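Local coordinates for protein immunomodulatory active chitinase (Trichuris suis, PDB 6G9E) that probably binds chitin and hydrolyses it as a secreted family 18 glycoside hydrolase with a TIM-barrel core, at residues Y237-D242 against D328-P333; P264-I269 against Q359-G364; I309-V314 against C380-G385. One frame throughout, in Å; residues are numbered along the deposited sequence.

The three contacts lie in a family 18 TIM-barrel protein. Contact 2 belongs to the barrel itself, where strands 268-281 and 364-368 begin; substrate clefts of TIM barrels open at the far, C-terminal ends of the strands, so contact 2 lies on the rim away from that side. Contacts 1 and 3 lie farther out, and each joins the insertion between these strands (328-333, 309-314) to a loop outside it (237-242, 380-385). Centres of contacts 1 and 2 are about 22 Å apart, those of 1 and 3 about 23 Å, and those of 2 and 3 about 29 Å; the nearest atoms are about 5, 7 and 19 Å apart, respectively.

Contact 1. Residues Y237-D242 against D328-P333; sequences YSRKED and DESKTP
E329 reaches across to the chain at R239-K240, and its carboxylate carries the close-packed part of the contact. OE2 accepts from K240 N at 2.7 Å through its syn lone pair, with an N-H...O angle of 151°. The same oxygen lies 3.2 Å from R239 CA, while OE1 rests 3.4 Å from R239 CB, so the carboxylate lies along the R239 backbone and the base of its side chain. The side chain of R239 crosses that of E329 at about a right angle. OE1 sits well out of the guanidinium plane, 3.9 Å from R239 NE, which makes this a long, purely electrostatic pairing; the two flat groups are turned 58° apart. A stronger partner for the guanidinium is E241 OE2, 2.7 Å from R239 NH2, and NE has a further salt bridge to D327. The arginine thus stands among three acids and probably moderates the repulsion between E241 and E329. R239 CD passes beside S330 CB, and the bend at chi3 (67°) just beyond it turns NE and the guanidinium out of the line of the chain.

At Y237 the contact is plain packing, without a polar bond from the side chain to segment 328-333. CD2 lies 3.5 Å from E329 O and CE2 3.8 Å from K331 CG, both partners near the ring plane. Solvent borders the other end, where K240 and E241 are exposed and the lysine chain leads away from E329. The loop 237-242 is braced from within: D242 OD2 accepts from both S238 OG and R239 N. It follows barrel strand 215-218 and precedes helix 251-261, and here it packs on the G1-bulged turn joining the antiparallel strands 323-327 and 332-337.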
ATOM      1  N   TYR A 237      -0.593   2.230 -17.658  1.00 44.48           N
ATOM      2  CA  TYR A 237      -1.251   1.533 -18.752  1.00 39.47           C
ATOM      3  C   TYR A 237      -0.446   0.297 -19.115  1.00 36.79           C
ATOM      4  O   TYR A 237       0.686   0.106 -18.659  1.00 36.29           O
ATOM      5  CB  TYR A 237      -1.403   2.437 -19.980  1.00 36.29           C
ATOM      6  CG  TYR A 237      -2.039   3.793 -19.717  1.00 42.24           C
ATOM      7  CD1 TYR A 237      -3.415   3.912 -19.511  1.00 42.05           C
ATOM      8  CD2 TYR A 237      -1.268   4.965 -19.704  1.00 42.42           C
ATOM      9  CE1 TYR A 237      -4.007   5.154 -19.286  1.00 40.64           C
ATOM     10  CE2 TYR A 237      -1.855   6.213 -19.482  1.00 40.85           C
ATOM     11  CZ  TYR A 237      -3.230   6.299 -19.271  1.00 40.03           C
ATOM     12  OH  TYR A 237      -3.831   7.524 -19.050  1.00 33.63           O
ATOM     13  N   SER A 238      -1.045  -0.557 -19.939  1.00 35.41           N
ATOM     14  CA  SER A 238      -0.265  -1.663 -20.457  1.00 37.58           C
ATOM     15  C   SER A 238       0.661  -1.176 -21.567  1.00 49.13           C
ATOM     16  O   SER A 238       0.521  -0.067 -22.092  1.00 58.77           O
ATOM     17  CB  SER A 238      -1.164  -2.774 -20.978  1.00 41.33           C
ATOM     18  OG  SER A 238      -0.431  -3.993 -21.042  1.00 51.52           O
ATOM     19  N   ARG A 239       1.619  -2.023 -21.924  1.00 47.29           N
ATOM     20  CA  ARG A 239       2.563  -1.733 -22.991  1.00 40.36           C
ATOM     21  C   ARG A 239       2.390  -2.741 -24.118  1.00 39.20           C
ATOM     22  O   ARG A 239       2.082  -3.910 -23.874  1.00 42.50           O
ATOM     23  CB  ARG A 239       4.007  -1.761 -22.472  1.00 47.31           C
ATOM     24  CG  ARG A 239       4.265  -0.759 -21.343  1.00 54.65           C
ATOM     25  CD  ARG A 239       5.695  -0.845 -20.801  1.00 51.63           C
ATOM     26  NE  ARG A 239       6.648  -0.407 -21.803  1.00 58.42           N
ATOM     27  CZ  ARG A 239       7.522  -1.208 -22.389  1.00 62.11           C
ATOM     28  NH1 ARG A 239       7.566  -2.491 -22.058  1.00 62.48           N
ATOM     29  NH2 ARG A 239       8.344  -0.721 -23.305  1.00 60.61           N
ATOM     30  N   LYS A 240       2.601  -2.274 -25.360  1.00 39.22           N
ATOM     31  CA  LYS A 240       2.451  -3.139 -26.531  1.00 39.63           C
ATOM     32  C   LYS A 240       3.280  -4.409 -26.399  1.00 38.72           C
ATOM     33  O   LYS A 240       2.822  -5.494 -26.774  1.00 46.15           O
ATOM     34  CB  LYS A 240       2.837  -2.387 -27.811  1.00 39.53           C
ATOM     35  CG  LYS A 240       1.854  -1.311 -28.229  1.00 42.34           C
ATOM     36  CD  LYS A 240       2.259  -0.622 -29.529  1.00 52.37           C
ATOM     37  CE  LYS A 240       1.621  -1.292 -30.757  1.00 63.10           C
ATOM     38  NZ  LYS A 240       0.774  -0.359 -31.574  1.00 62.44           N
ATOM     39  N   GLU A 241       4.494  -4.296 -25.846  1.00 38.13           N
ATOM     40  CA  GLU A 241       5.391  -5.436 -25.672  1.00 47.15           C
ATOM     41  C   GLU A 241       5.021  -6.357 -24.510  1.00 48.71           C
ATOM     42  O   GLU A 241       5.648  -7.413 -24.368  1.00 45.79           O
ATOM     43  CB  GLU A 241       6.831  -4.959 -25.469  1.00 49.10           C
ATOM     44  CG  GLU A 241       7.399  -4.166 -26.623  1.00 57.47           C
ATOM     45  CD  GLU A 241       8.431  -3.156 -26.172  1.00 65.29           C
ATOM     46  OE1 GLU A 241       9.643  -3.414 -26.338  1.00 55.81           O
ATOM     47  OE2 GLU A 241       8.018  -2.104 -25.635  1.00 78.36           O
ATOM     48  N   ASP A 242       4.049  -6.001 -23.670  1.00 48.39           N
ATOM     49  CA  ASP A 242       3.620  -6.930 -22.634  1.00 43.29           C
ATOM     50  C   ASP A 242       3.110  -8.221 -23.269  1.00 45.98           C
ATOM     51  O   ASP A 242       2.540  -8.206 -24.366  1.00 57.22           O
ATOM     52  CB  ASP A 242       2.542  -6.282 -21.766  1.00 44.88           C
ATOM     53  CG  ASP A 242       3.113  -5.243 -20.834  1.00 44.95           C
ATOM     54  OD1 ASP A 242       4.273  -5.432 -20.436  1.00 45.69           O
ATOM     55  OD2 ASP A 242       2.428  -4.245 -20.502  1.00 45.07           O
ATOM     56  N   ASP A 328       6.766   6.442 -21.890  1.00 59.74           N
ATOM     57  CA  ASP A 328       5.494   7.151 -22.013  1.00 61.44           C
ATOM     58  C   ASP A 328       4.310   6.194 -22.104  1.00 57.60           C
ATOM     59  O   ASP A 328       3.226   6.504 -21.589  1.00 55.83           O
ATOM     60  CB  ASP A 328       5.512   8.098 -23.214  1.00 61.00           C
ATOM     61  CG  ASP A 328       4.626   9.319 -22.999  1.00 68.67           C
ATOM     62  OD1 ASP A 328       3.398   9.220 -23.203  1.00 73.15           O
ATOM     63  OD2 ASP A 328       5.150  10.378 -22.600  1.00 71.72           O
ATOM     64  N   GLU A 329       4.499   5.032 -22.731  1.00 34.91           N
ATOM     65  CA  GLU A 329       3.436   4.037 -22.794  1.00 35.13           C
ATOM     66  C   GLU A 329       2.866   3.743 -21.410  1.00 49.65           C
ATOM     67  O   GLU A 329       1.653   3.860 -21.185  1.00 55.18           O
ATOM     68  CB  GLU A 329       3.975   2.755 -23.417  1.00 35.59           C
ATOM     69  CG  GLU A 329       3.432   2.444 -24.773  1.00 43.50           C
ATOM     70  CD  GLU A 329       3.547   0.984 -25.099  1.00 52.59           C
ATOM     71  OE1 GLU A 329       4.678   0.440 -25.035  1.00 58.08           O
ATOM     72  OE2 GLU A 329       2.500   0.380 -25.413  1.00 54.87           O
ATOM     73  N   SER A 330       3.733   3.356 -20.469  1.00 41.41           N
ATOM     74  CA  SER A 330       3.336   3.023 -19.108  1.00 40.56           C
ATOM     75  C   SER A 330       3.339   4.220 -18.168  1.00 44.04           C
ATOM     76  O   SER A 330       2.871   4.091 -17.029  1.00 47.06           O
ATOM     77  CB  SER A 330       4.259   1.947 -18.539  1.00 37.58           C
ATOM     78  OG  SER A 330       5.407   2.539 -17.959  1.00 38.61           O
ATOM     79  N   LYS A 331       3.873   5.362 -18.605  1.00 39.05           N
ATOM     80  CA  LYS A 331       3.857   6.591 -17.821  1.00 42.20           C
ATOM     81  C   LYS A 331       4.652   6.457 -16.530  1.00 41.71           C
ATOM     82  O   LYS A 331       4.315   7.083 -15.519  1.00 43.06           O
ATOM     83  CB  LYS A 331       2.421   7.039 -17.513  1.00 45.25           C
ATOM     84  CG  LYS A 331       1.644   7.454 -18.746  1.00 47.09           C
ATOM     85  CD  LYS A 331       2.322   8.644 -19.399  1.00 46.69           C
ATOM     86  CE  LYS A 331       1.628   9.067 -20.665  1.00 47.91           C
ATOM     87  NZ  LYS A 331       1.549  10.549 -20.726  1.00 51.70           N
ATOM     88  N   THR A 332       5.700   5.644 -16.540  1.00 37.99           N
ATOM     89  CA  THR A 332       6.571   5.510 -15.383  1.00 40.95           C
ATOM     90  C   THR A 332       8.012   5.736 -15.809  1.00 41.12           C
ATOM     91  O   THR A 332       8.345   5.619 -16.995  1.00 48.83           O
ATOM     92  CB  THR A 332       6.439   4.134 -14.693  1.00 40.42           C
ATOM     93  OG1 THR A 332       6.813   3.073 -15.585  1.00 35.43           O
ATOM     94  CG2 THR A 332       5.009   3.909 -14.173  1.00 38.87           C
ATOM     95  N   PRO A 333       8.894   6.082 -14.865  1.00 32.65           N
ATOM     96  CA  PRO A 333      10.323   6.138 -15.181  1.00 37.39           C
ATOM     97  C   PRO A 333      11.055   4.865 -14.782  1.00 47.99           C
ATOM     98  O   PRO A 333      10.581   4.105 -13.920  1.00 53.84           O
ATOM     99  CB  PRO A 333      10.796   7.324 -14.342  1.00 39.59           C
ATOM    100  CG  PRO A 333       9.989   7.156 -13.070  1.00 38.28           C
ATOM    101  CD  PRO A 333       8.633   6.583 -13.504  1.00 34.65           C
TER

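Contact 2. Residues P264-I269 against Q359-G364; sequences PKKQII and QENYGG
K265 lays its aliphatic chain over one face of the Y362 ring. CD stands 4.1 Å from the ring centroid and 18° off the normal, displaced toward the rim, a CH-pi contact. The lysine runs extended through chi2 and chi3, and its turn at chi4 (-114°) brings NZ over the phenol end, where a weak 3.3 Å hydrogen bond to Y362 OH closes the overlap. E360 OE1 lies slightly beyond salt-bridge distance of the same ammonium group and may still steady its charge. I268 approaches the tyrosine differently: side by side with it and pointing the same way, it sets CD1 in the ring plane at the edge, 3.8 Å from CE1. One aromatic ring therefore receives a lysine on a face and an isoleucine at an edge, and W356 meets it as well.

Beside the ring the two backbones come together. G363 N donates to I268 O at 2.9 Å, nearly in line with the carbonyl (C=O...N angle 164°). Having no side chain, G363 also brings its CA to 3.3 Å from K266 O in a CA-H...O contact. I269 CD1 covers the glycine backbone, 3.5 Å from G363 C, and K266 bends back so that CE lies 3.4 Å from Y362 O.

N361, with positive phi, is the C-prime residue of a Schellman motif that ends helix 347-360. The chain turns there and passes through Y362 and G363 into strand 364-368, which runs parallel to strand 268-281. A helix returning the chain to the start of a strand parallel to its neighbour is the alpha-to-beta connection of a TIM barrel, here between its last two strands.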
ATOM      1  N   PRO A 264     -18.103  -0.482  -6.763  1.00 43.98           N
ATOM      2  CA  PRO A 264     -18.284   0.860  -7.310  1.00 36.65           C
ATOM      3  C   PRO A 264     -16.959   1.593  -7.355  1.00 37.23           C
ATOM      4  O   PRO A 264     -16.136   1.479  -6.446  1.00 37.08           O
ATOM      5  CB  PRO A 264     -19.265   1.508  -6.333  1.00 30.50           C
ATOM      6  CG  PRO A 264     -20.012   0.369  -5.773  1.00 30.59           C
ATOM      7  CD  PRO A 264     -19.018  -0.730  -5.638  1.00 40.70           C
ATOM      8  N   LYS A 265     -16.755   2.323  -8.453  1.00 44.63           N
ATOM      9  CA  LYS A 265     -15.512   3.053  -8.655  1.00 34.99           C
ATOM     10  C   LYS A 265     -15.154   3.928  -7.453  1.00 32.44           C
ATOM     11  O   LYS A 265     -13.969   4.054  -7.113  1.00 32.43           O
ATOM     12  CB  LYS A 265     -15.615   3.893  -9.927  1.00 32.91           C
ATOM     13  CG  LYS A 265     -15.434   3.127 -11.230  1.00 33.32           C
ATOM     14  CD  LYS A 265     -15.095   4.125 -12.349  1.00 44.15           C
ATOM     15  CE  LYS A 265     -15.326   3.564 -13.736  1.00 53.66           C
ATOM     16  NZ  LYS A 265     -14.043   3.399 -14.508  1.00 61.08           N
ATOM     17  N   LYS A 266     -16.130   4.470  -6.778  1.00 37.09           N
ATOM     18  CA  LYS A 266     -15.802   5.321  -5.659  1.00 43.00           C
ATOM     19  C   LYS A 266     -15.296   4.624  -4.441  1.00 45.55           C
ATOM     20  O   LYS A 266     -14.744   5.228  -3.576  1.00 41.55           O
ATOM     21  CB  LYS A 266     -16.808   6.408  -5.403  1.00 36.75           C
ATOM     22  CG  LYS A 266     -16.558   7.570  -6.349  1.00 51.53           C
ATOM     23  CD  LYS A 266     -16.238   8.842  -5.625  1.00 56.00           C
ATOM     24  CE  LYS A 266     -15.015   9.527  -6.145  1.00 59.83           C
ATOM     25  NZ  LYS A 266     -15.411  10.233  -7.354  1.00 57.60           N
ATOM     26  N   GLN A 267     -15.473   3.324  -4.427  1.00 42.92           N
ATOM     27  CA  GLN A 267     -14.922   2.468  -3.386  1.00 41.14           C
ATOM     28  C   GLN A 267     -13.601   1.799  -3.787  1.00 41.20           C
ATOM     29  O   GLN A 267     -12.998   1.123  -2.947  1.00 42.65           O
ATOM     30  CB  GLN A 267     -15.953   1.407  -2.988  1.00 36.82           C
ATOM     31  CG  GLN A 267     -17.214   1.954  -2.307  1.00 29.54           C
ATOM     32  CD  GLN A 267     -18.236   0.865  -2.000  1.00 28.03           C
ATOM     33  OE1 GLN A 267     -19.195   0.636  -2.752  1.00 32.27           O
ATOM     34  NE2 GLN A 267     -18.030   0.182  -0.893  1.00 27.52           N
ATOM     35  N   ILE A 268     -13.134   1.974  -5.028  1.00 33.28           N
ATOM     36  CA  ILE A 268     -11.783   1.581  -5.435  1.00 33.72           C
ATOM     37  C   ILE A 268     -10.820   2.743  -5.170  1.00 36.58           C
ATOM     38  O   ILE A 268     -11.002   3.845  -5.698  1.00 49.16           O
ATOM     39  CB  ILE A 268     -11.749   1.168  -6.918  1.00 28.58           C
ATOM     40  CG1 ILE A 268     -12.706   0.000  -7.177  1.00 29.10           C
ATOM     41  CG2 ILE A 268     -10.336   0.841  -7.338  1.00 28.48           C
ATOM     42  CD1 ILE A 268     -13.355  -0.007  -8.528  1.00 30.02           C
ATOM     43  N   ILE A 269      -9.785   2.497  -4.368  1.00 26.68           N
ATOM     44  CA  ILE A 269      -8.754   3.485  -4.042  1.00 29.29           C
ATOM     45  C   ILE A 269      -7.431   3.015  -4.620  1.00 34.65           C
ATOM     46  O   ILE A 269      -6.954   1.927  -4.274  1.00 39.69           O
ATOM     47  CB  ILE A 269      -8.596   3.687  -2.525  1.00 33.72           C
ATOM     48  CG1 ILE A 269      -9.948   3.963  -1.854  1.00 39.69           C
ATOM     49  CG2 ILE A 269      -7.544   4.780  -2.243  1.00 25.63           C
ATOM     50  CD1 ILE A 269     -10.719   5.097  -2.477  1.00 41.67           C
ATOM     51  N   GLN A 359      -9.648  11.935 -13.690  1.00 38.07           N
ATOM     52  CA  GLN A 359     -10.252  11.780 -15.003  1.00 37.06           C
ATOM     53  C   GLN A 359     -11.182  10.574 -15.056  1.00 43.13           C
ATOM     54  O   GLN A 359     -12.203  10.603 -15.749  1.00 52.34           O
ATOM     55  CB  GLN A 359      -9.144  11.667 -16.041  1.00 48.46           C
ATOM     56  CG  GLN A 359      -9.577  11.117 -17.374  1.00 59.63           C
ATOM     57  CD  GLN A 359      -8.412  10.580 -18.168  1.00 58.33           C
ATOM     58  OE1 GLN A 359      -7.405  11.262 -18.355  1.00 59.91           O
ATOM     59  NE2 GLN A 359      -8.540   9.347 -18.633  1.00 55.77           N
ATOM     60  N   GLU A 360     -10.859   9.508 -14.330  1.00 44.04           N
ATOM     61  CA  GLU A 360     -11.672   8.298 -14.378  1.00 47.69           C
ATOM     62  C   GLU A 360     -12.655   8.190 -13.222  1.00 46.45           C
ATOM     63  O   GLU A 360     -13.494   7.278 -13.215  1.00 42.59           O
ATOM     64  CB  GLU A 360     -10.770   7.065 -14.403  1.00 48.95           C
ATOM     65  CG  GLU A 360      -9.953   6.963 -15.666  1.00 52.26           C
ATOM     66  CD  GLU A 360     -10.814   6.820 -16.910  1.00 55.35           C
ATOM     67  OE1 GLU A 360     -11.496   5.778 -17.046  1.00 57.00           O
ATOM     68  OE2 GLU A 360     -10.801   7.749 -17.752  1.00 55.26           O
ATOM     69  N   ASN A 361     -12.567   9.092 -12.253  1.00 48.48           N
ATOM     70  CA  ASN A 361     -13.519   9.153 -11.148  1.00 59.27           C
ATOM     71  C   ASN A 361     -13.485   7.892 -10.290  1.00 49.77           C
ATOM     72  O   ASN A 361     -14.522   7.376  -9.860  1.00 43.55           O
ATOM     73  CB  ASN A 361     -14.924   9.449 -11.656  1.00 62.73           C
ATOM     74  CG  ASN A 361     -15.231  10.913 -11.585  1.00 74.25           C
ATOM     75  OD1 ASN A 361     -15.317  11.477 -10.488  1.00 77.45           O
ATOM     76  ND2 ASN A 361     -15.335  11.561 -12.745  1.00 73.49           N
ATOM     77  N   TYR A 362     -12.276   7.401 -10.033  1.00 34.09           N
ATOM     78  CA  TYR A 362     -12.103   6.424  -8.986  1.00 32.82           C
ATOM     79  C   TYR A 362     -12.129   7.147  -7.637  1.00 38.19           C
ATOM     80  O   TYR A 362     -12.162   8.377  -7.566  1.00 42.07           O
ATOM     81  CB  TYR A 362     -10.824   5.613  -9.227  1.00 32.02           C
ATOM     82  CG  TYR A 362     -10.987   4.559 -10.327  1.00 34.17           C
ATOM     83  CD1 TYR A 362     -11.654   3.377 -10.077  1.00 35.17           C
ATOM     84  CD2 TYR A 362     -10.507   4.769 -11.616  1.00 38.91           C
ATOM     85  CE1 TYR A 362     -11.825   2.428 -11.054  1.00 30.77           C
ATOM     86  CE2 TYR A 362     -10.671   3.815 -12.614  1.00 42.56           C
ATOM     87  CZ  TYR A 362     -11.333   2.641 -12.317  1.00 42.95           C
ATOM     88  OH  TYR A 362     -11.529   1.662 -13.270  1.00 35.64           O
ATOM     89  N   GLY A 363     -12.161   6.373  -6.552  1.00 30.66           N
ATOM     90  CA  GLY A 363     -12.478   6.962  -5.266  1.00 30.53           C
ATOM     91  C   GLY A 363     -11.359   7.768  -4.650  1.00 38.13           C
ATOM     92  O   GLY A 363     -11.610   8.545  -3.719  1.00 40.52           O
ATOM     93  N   GLY A 364     -10.136   7.594  -5.129  1.00 35.35           N
ATOM     94  CA  GLY A 364      -9.025   8.351  -4.586  1.00 34.72           C
ATOM     95  C   GLY A 364      -7.712   7.618  -4.795  1.00 34.95           C
ATOM     96  O   GLY A 364      -7.578   6.783  -5.689  1.00 38.61           O
TER

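Contact 3. Residues I309-V314 against C380-G385; sequences ISYYEV and CTEHNG
Y311 and C380 form a cysteine sulfur-aromatic contact. Y311 lies at the start of helix 311-318, between barrel strands 268-281 and 364-368, consistent with the alpha+beta insertion domain of chitotriosidase-like chitinases; C380 comes from the loop after strand 364-368. From CB on the first turn of the helix, Y311 sends CG anti to its own nitrogen (chi1 172°), which aims the ring out toward the 380-385 loop. Along the ring, CE2 is the first atom to touch that loop, 3.6 Å from C380 SG. CZ follows at 4.1 Å from the same sulfur. Relative to the whole Y311 ring, SG lies obliquely, 4.5 Å from the centroid and 48° off the normal, so it covers neither the face nor the edge squarely. At the tip, OH meets H383 NE2 at 2.7 Å in a hydrogen bond in which either atom could be the donor. The two side chains come from opposite directions, and their rings meet at their edges, each partner atom lying in the plane of the other ring. Y311 is buried, and this bond gives its hydroxyl a polar partner. E382 OE2, 4.2 Å from Y311 OH, may polarise the pair.

The sulfur beside the ring is itself fixed, because C380 is joined by a disulfide to C315 on the same helix. The loop is thus fastened to helix 311-318 covalently through C315 and by hydrogen bonding through Y311, while L390 packs against the tyrosine. H383 is the third residue of the type I turn T381-N384. The helix start is secured by a capping box: E313 OE1 accepts from S310 N at 2.8 Å, and E313 N returns the bond to S310 OG at 3.0 Å.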
ATOM      1  N   ILE A 309      14.156  -0.292  -3.775  1.00 26.58           N
ATOM      2  CA  ILE A 309      14.749   1.018  -3.533  1.00 31.11           C
ATOM      3  C   ILE A 309      13.660   1.975  -3.056  1.00 36.03           C
ATOM      4  O   ILE A 309      12.546   1.979  -3.595  1.00 41.22           O
ATOM      5  CB  ILE A 309      15.460   1.550  -4.803  1.00 39.65           C
ATOM      6  CG1 ILE A 309      16.148   2.892  -4.529  1.00 42.64           C
ATOM      7  CG2 ILE A 309      14.507   1.620  -5.995  1.00 25.17           C
ATOM      8  CD1 ILE A 309      17.458   3.059  -5.303  1.00 40.52           C
ATOM      9  N   SER A 310      13.973   2.770  -2.029  1.00 33.02           N
ATOM     10  CA  SER A 310      13.101   3.880  -1.653  1.00 33.14           C
ATOM     11  C   SER A 310      13.262   5.034  -2.638  1.00 43.43           C
ATOM     12  O   SER A 310      14.283   5.153  -3.336  1.00 44.24           O
ATOM     13  CB  SER A 310      13.416   4.380  -0.245  1.00 31.74           C
ATOM     14  OG  SER A 310      14.564   5.220  -0.240  1.00 27.81           O
ATOM     15  N   TYR A 311      12.240   5.900  -2.689  1.00 33.91           N
ATOM     16  CA  TYR A 311      12.315   7.017  -3.619  1.00 25.62           C
ATOM     17  C   TYR A 311      13.504   7.905  -3.290  1.00 29.37           C
ATOM     18  O   TYR A 311      14.276   8.285  -4.176  1.00 32.22           O
ATOM     19  CB  TYR A 311      11.034   7.837  -3.617  1.00 23.78           C
ATOM     20  CG  TYR A 311      11.211   9.118  -4.443  1.00 27.14           C
ATOM     21  CD1 TYR A 311      11.418   9.061  -5.822  1.00 24.77           C
ATOM     22  CD2 TYR A 311      11.216  10.372  -3.836  1.00 23.91           C
ATOM     23  CE1 TYR A 311      11.599  10.209  -6.567  1.00 29.97           C
ATOM     24  CE2 TYR A 311      11.394  11.527  -4.569  1.00 24.28           C
ATOM     25  CZ  TYR A 311      11.590  11.448  -5.938  1.00 39.73           C
ATOM     26  OH  TYR A 311      11.775  12.609  -6.682  1.00 41.29           O
ATOM     27  N   TYR A 312      13.687   8.230  -2.012  1.00 24.78           N
ATOM     28  CA  TYR A 312      14.790   9.118  -1.678  1.00 34.30           C
ATOM     29  C   TYR A 312      16.126   8.474  -2.025  1.00 37.07           C
ATOM     30  O   TYR A 312      17.048   9.167  -2.462  1.00 50.59           O
ATOM     31  CB  TYR A 312      14.717   9.553  -0.200  1.00 31.57           C
ATOM     32  CG  TYR A 312      14.777   8.459   0.833  1.00 29.33           C
ATOM     33  CD1 TYR A 312      13.612   7.921   1.372  1.00 35.17           C
ATOM     34  CD2 TYR A 312      15.999   7.974   1.291  1.00 33.62           C
ATOM     35  CE1 TYR A 312      13.657   6.914   2.323  1.00 39.34           C
ATOM     36  CE2 TYR A 312      16.064   6.969   2.230  1.00 34.60           C
ATOM     37  CZ  TYR A 312      14.884   6.446   2.753  1.00 37.29           C
ATOM     38  OH  TYR A 312      14.938   5.464   3.712  1.00 29.81           O
ATOM     39  N   GLU A 313      16.237   7.152  -1.900  1.00 31.09           N
ATOM     40  CA  GLU A 313      17.451   6.484  -2.357  1.00 35.06           C
ATOM     41  C   GLU A 313      17.663   6.700  -3.856  1.00 37.55           C
ATOM     42  O   GLU A 313      18.806   6.831  -4.319  1.00 32.53           O
ATOM     43  CB  GLU A 313      17.386   4.995  -2.025  1.00 36.07           C
ATOM     44  CG  GLU A 313      17.573   4.674  -0.551  1.00 38.14           C
ATOM     45  CD  GLU A 313      17.318   3.205  -0.239  1.00 36.33           C
ATOM     46  OE1 GLU A 313      16.543   2.559  -0.986  1.00 33.49           O
ATOM     47  OE2 GLU A 313      17.897   2.697   0.746  1.00 33.74           O
ATOM     48  N   VAL A 314      16.572   6.737  -4.630  1.00 38.49           N
ATOM     49  CA  VAL A 314      16.684   7.037  -6.053  1.00 39.35           C
ATOM     50  C   VAL A 314      17.291   8.420  -6.249  1.00 36.98           C
ATOM     51  O   VAL A 314      18.184   8.613  -7.086  1.00 42.26           O
ATOM     52  CB  VAL A 314      15.309   6.920  -6.747  1.00 41.69           C
ATOM     53  CG1 VAL A 314      15.368   7.501  -8.153  1.00 52.07           C
ATOM     54  CG2 VAL A 314      14.834   5.477  -6.808  1.00 27.53           C
ATOM     55  N   CYS A 380      16.628  14.658  -1.781  1.00 47.79           N
ATOM     56  CA  CYS A 380      16.489  15.060  -3.168  1.00 45.92           C
ATOM     57  C   CYS A 380      16.803  16.538  -3.306  1.00 47.75           C
ATOM     58  O   CYS A 380      16.613  17.329  -2.372  1.00 45.46           O
ATOM     59  CB  CYS A 380      15.077  14.810  -3.702  1.00 49.27           C
ATOM     60  SG  CYS A 380      14.411  13.180  -3.438  1.00 51.09           S
ATOM     61  N   THR A 381      17.244  16.904  -4.505  1.00 47.39           N
ATOM     62  CA  THR A 381      17.543  18.289  -4.803  1.00 43.69           C
ATOM     63  C   THR A 381      16.661  18.895  -5.893  1.00 48.42           C
ATOM     64  O   THR A 381      16.457  20.110  -5.873  1.00 55.43           O
ATOM     65  CB  THR A 381      19.034  18.429  -5.158  1.00 42.63           C
ATOM     66  OG1 THR A 381      19.382  17.535  -6.224  1.00 47.18           O
ATOM     67  CG2 THR A 381      19.885  18.079  -3.932  1.00 31.32           C
ATOM     68  N   GLU A 382      16.072  18.089  -6.788  1.00 46.91           N
ATOM     69  CA  GLU A 382      15.179  18.631  -7.815  1.00 45.73           C
ATOM     70  C   GLU A 382      13.994  19.384  -7.236  1.00 53.30           C
ATOM     71  O   GLU A 382      13.385  20.187  -7.948  1.00 60.06           O
ATOM     72  CB  GLU A 382      14.613  17.538  -8.732  1.00 49.64           C
ATOM     73  CG  GLU A 382      15.600  16.493  -9.183  1.00 69.41           C
ATOM     74  CD  GLU A 382      15.518  15.227  -8.344  1.00 81.02           C
ATOM     75  OE1 GLU A 382      16.009  15.238  -7.183  1.00 81.57           O
ATOM     76  OE2 GLU A 382      14.957  14.227  -8.850  1.00 81.57           O
ATOM     77  N   HIS A 383      13.623  19.133  -5.983  1.00 59.04           N
ATOM     78  CA  HIS A 383      12.408  19.703  -5.412  1.00 50.65           C
ATOM     79  C   HIS A 383      12.695  20.843  -4.448  1.00 52.04           C
ATOM     80  O   HIS A 383      11.823  21.200  -3.651  1.00 49.54           O
ATOM     81  CB  HIS A 383      11.602  18.612  -4.719  1.00 41.27           C
ATOM     82  CG  HIS A 383      11.515  17.348  -5.513  1.00 38.49           C
ATOM     83  ND1 HIS A 383      10.954  17.301  -6.770  1.00 39.18           N
ATOM     84  CD2 HIS A 383      11.938  16.092  -5.240  1.00 35.93           C
ATOM     85  CE1 HIS A 383      11.017  16.063  -7.229  1.00 37.17           C
ATOM     86  NE2 HIS A 383      11.608  15.310  -6.319  1.00 33.77           N
ATOM     87  N   ASN A 384      13.904  21.402  -4.491  1.00 51.98           N
ATOM     88  CA  ASN A 384      14.305  22.541  -3.668  1.00 51.19           C
ATOM     89  C   ASN A 384      14.118  22.291  -2.178  1.00 49.26           C
ATOM     90  O   ASN A 384      14.038  23.243  -1.396  1.00 60.16           O
ATOM     91  CB  ASN A 384      13.556  23.811  -4.077  1.00 54.91           C
ATOM     92  CG  ASN A 384      13.912  24.257  -5.460  1.00 65.69           C
ATOM     93  OD1 ASN A 384      15.085  24.239  -5.844  1.00 68.78           O
ATOM     94  ND2 ASN A 384      12.902  24.640  -6.236  1.00 70.35           N
ATOM     95  N   GLY A 385      14.060  21.036  -1.747  1.00 35.32           N
ATOM     96  CA  GLY A 385      13.896  20.756  -0.346  1.00 28.68           C
ATOM     97  C   GLY A 385      12.458  20.573   0.114  1.00 33.65           C
ATOM     98  O   GLY A 385      12.234  20.351   1.315  1.00 31.61           O
TER